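Local coordinates for protein Csm3 (Thermoplasma volcanium, PDB 6AE2) that probably binds RNA as the Csm3 subunit of the type III-A CRISPR-Cas effector complex and, like its family, may cleave RNA, at residues E71-P76 with K138-A143. Numbering follows the deposited sequence.
Sequences EPCDLP and KSAEDA
C73 and A140 bring strand 71-78 closest to the short helix 140-143, their CA atoms 6.2 Å apart, and further along, the CA atoms of L75 and A143 lie 7.1 Å apart. E71, C73 and L75 are every second residue of the strand, and the CB of each points at the helix. The helix answers with two methyl groups, those of A140 and A143, one turn apart. C73 SG lies over the gap between the two methyls, 3.6 Å from A143 CB and 3.9 Å from A140 CB. A chi1 of -155°, roughly anti to the backbone N, swings the sulfur over that gap. L75 reaches A143 mainly through one branch, with CD2 3.5 Å from A143 CB. At the outer end E71 lends only its aliphatic part. E71 CG lies 3.9 Å from A140 CB, then the chain bends at chi2 (56°) and carries the carboxylate away from the helix. The packing is apolar: a helical turn lies against the second strand from one edge of the antiparallel sheet of this RAMP-superfamily protein. Strand 71-78 is next to 62-67, one of the two outermost strands of the sheet within this chain, whose I67 touches both C73 and L75. S139 is the N-cap of the helix. S139 OG accepts an almost straight bond from D142 N (3.3 Å, 173°) and a weak one from E141 N.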
loop_
_atom_site.group_PDB
_atom_site.type_symbol
_atom_site.label_atom_id
_atom_site.label_comp_id
_atom_site.label_asym_id
_atom_site.label_seq_id
_atom_site.Cartn_x
_atom_site.Cartn_y
_atom_site.Cartn_z
ATOM N N GLU A 71 28.867 7.558 -7.422
ATOM C CA GLU A 71 28.919 7.190 -6.016
ATOM C C GLU A 71 28.248 5.848 -5.779
ATOM O O GLU A 71 27.035 5.716 -6.006
ATOM C CB GLU A 71 28.252 8.277 -5.174
ATOM C CG GLU A 71 28.655 8.284 -3.712
ATOM C CD GLU A 71 30.155 8.399 -3.516
ATOM O OE1 GLU A 71 30.811 9.148 -4.273
ATOM O OE2 GLU A 71 30.680 7.739 -2.595
ATOM N N PRO A 72 28.986 4.835 -5.330
ATOM C CA PRO A 72 28.346 3.569 -4.949
ATOM C C PRO A 72 27.423 3.779 -3.758
ATOM O O PRO A 72 27.794 4.421 -2.772
ATOM C CB PRO A 72 29.529 2.659 -4.599
ATOM C CG PRO A 72 30.658 3.599 -4.300
ATOM C CD PRO A 72 30.452 4.773 -5.206
ATOM N N CYS A 73 26.215 3.235 -3.860
ATOM C CA CYS A 73 25.209 3.400 -2.825
ATOM C C CYS A 73 24.351 2.146 -2.761
ATOM O O CYS A 73 23.940 1.616 -3.797
ATOM C CB CYS A 73 24.336 4.629 -3.099
ATOM S SG CYS A 73 23.581 5.357 -1.639
ATOM N N ASP A 74 24.094 1.675 -1.546
ATOM C CA ASP A 74 23.165 0.576 -1.324
ATOM C C ASP A 74 21.755 1.148 -1.254
ATOM O O ASP A 74 21.472 2.005 -0.411
ATOM C CB ASP A 74 23.511 -0.177 -0.040
ATOM C CG ASP A 74 24.733 -1.061 -0.197
ATOM O OD1 ASP A 74 25.097 -1.372 -1.351
ATOM O OD2 ASP A 74 25.331 -1.443 0.831
ATOM N N LEU A 75 20.879 0.689 -2.135
ATOM C CA LEU A 75 19.545 1.247 -2.265
ATOM C C LEU A 75 18.546 0.122 -2.468
ATOM O O LEU A 75 18.917 -0.972 -2.914
ATOM C CB LEU A 75 19.471 2.241 -3.432
ATOM C CG LEU A 75 19.989 3.660 -3.206
ATOM C CD1 LEU A 75 20.300 4.315 -4.551
ATOM C CD2 LEU A 75 18.956 4.461 -2.426
ATOM N N PRO A 76 17.272 0.352 -2.147
ATOM C CA PRO A 76 16.270 -0.709 -2.294
ATOM C C PRO A 76 16.109 -1.168 -3.735
ATOM O O PRO A 76 16.359 -0.423 -4.687
ATOM C CB PRO A 76 14.982 -0.052 -1.785
ATOM C CG PRO A 76 15.443 1.011 -0.867
ATOM C CD PRO A 76 16.719 1.533 -1.460
ATOM N N LYS A 138 20.445 12.266 -7.474
ATOM C CA LYS A 138 21.736 12.746 -7.959
ATOM C C LYS A 138 22.859 12.738 -6.936
ATOM O O LYS A 138 23.953 13.211 -7.259
ATOM C CB LYS A 138 21.633 14.182 -8.493
ATOM C CG LYS A 138 21.582 14.327 -10.013
ATOM C CD LYS A 138 20.810 13.192 -10.698
ATOM C CE LYS A 138 19.298 13.380 -10.606
ATOM N NZ LYS A 138 18.572 12.259 -11.271
ATOM N N SER A 139 22.618 12.288 -5.708
ATOM C CA SER A 139 23.674 12.214 -4.705
ATOM C C SER A 139 23.280 11.166 -3.677
ATOM O O SER A 139 22.091 10.929 -3.449
ATOM C CB SER A 139 23.929 13.567 -4.021
ATOM O OG SER A 139 23.130 13.720 -2.858
ATOM N N ALA A 140 24.289 10.543 -3.058
ATOM C CA ALA A 140 24.038 9.460 -2.110
ATOM C C ALA A 140 23.191 9.900 -0.920
ATOM O O ALA A 140 22.584 9.051 -0.258
ATOM C CB ALA A 140 25.362 8.874 -1.614
ATOM N N GLU A 141 23.138 11.200 -0.626
ATOM C CA GLU A 141 22.246 11.664 0.429
ATOM C C GLU A 141 20.817 11.811 -0.080
ATOM O O GLU A 141 19.863 11.547 0.660
ATOM C CB GLU A 141 22.751 12.982 1.013
ATOM C CG GLU A 141 22.652 13.041 2.527
ATOM C CD GLU A 141 21.268 13.432 3.012
ATOM O OE1 GLU A 141 20.712 12.704 3.861
ATOM O OE2 GLU A 141 20.738 14.467 2.554
ATOM N N ASP A 142 20.648 12.228 -1.341
ATOM C CA ASP A 142 19.341 12.130 -1.984
ATOM C C ASP A 142 18.859 10.688 -2.035
ATOM O O ASP A 142 17.648 10.438 -2.052
ATOM C CB ASP A 142 19.396 12.693 -3.407
ATOM C CG ASP A 142 19.519 14.200 -3.442
ATOM O OD1 ASP A 142 19.010 14.865 -2.518
ATOM O OD2 ASP A 142 20.115 14.720 -4.412
ATOM N N ALA A 143 19.793 9.735 -2.069
ATOM C CA ALA A 143 19.490 8.320 -2.231
ATOM C C ALA A 143 18.546 7.819 -1.147
ATOM O O ALA A 143 17.362 7.610 -1.414
ATOM C CB ALA A 143 20.777 7.494 -2.234
#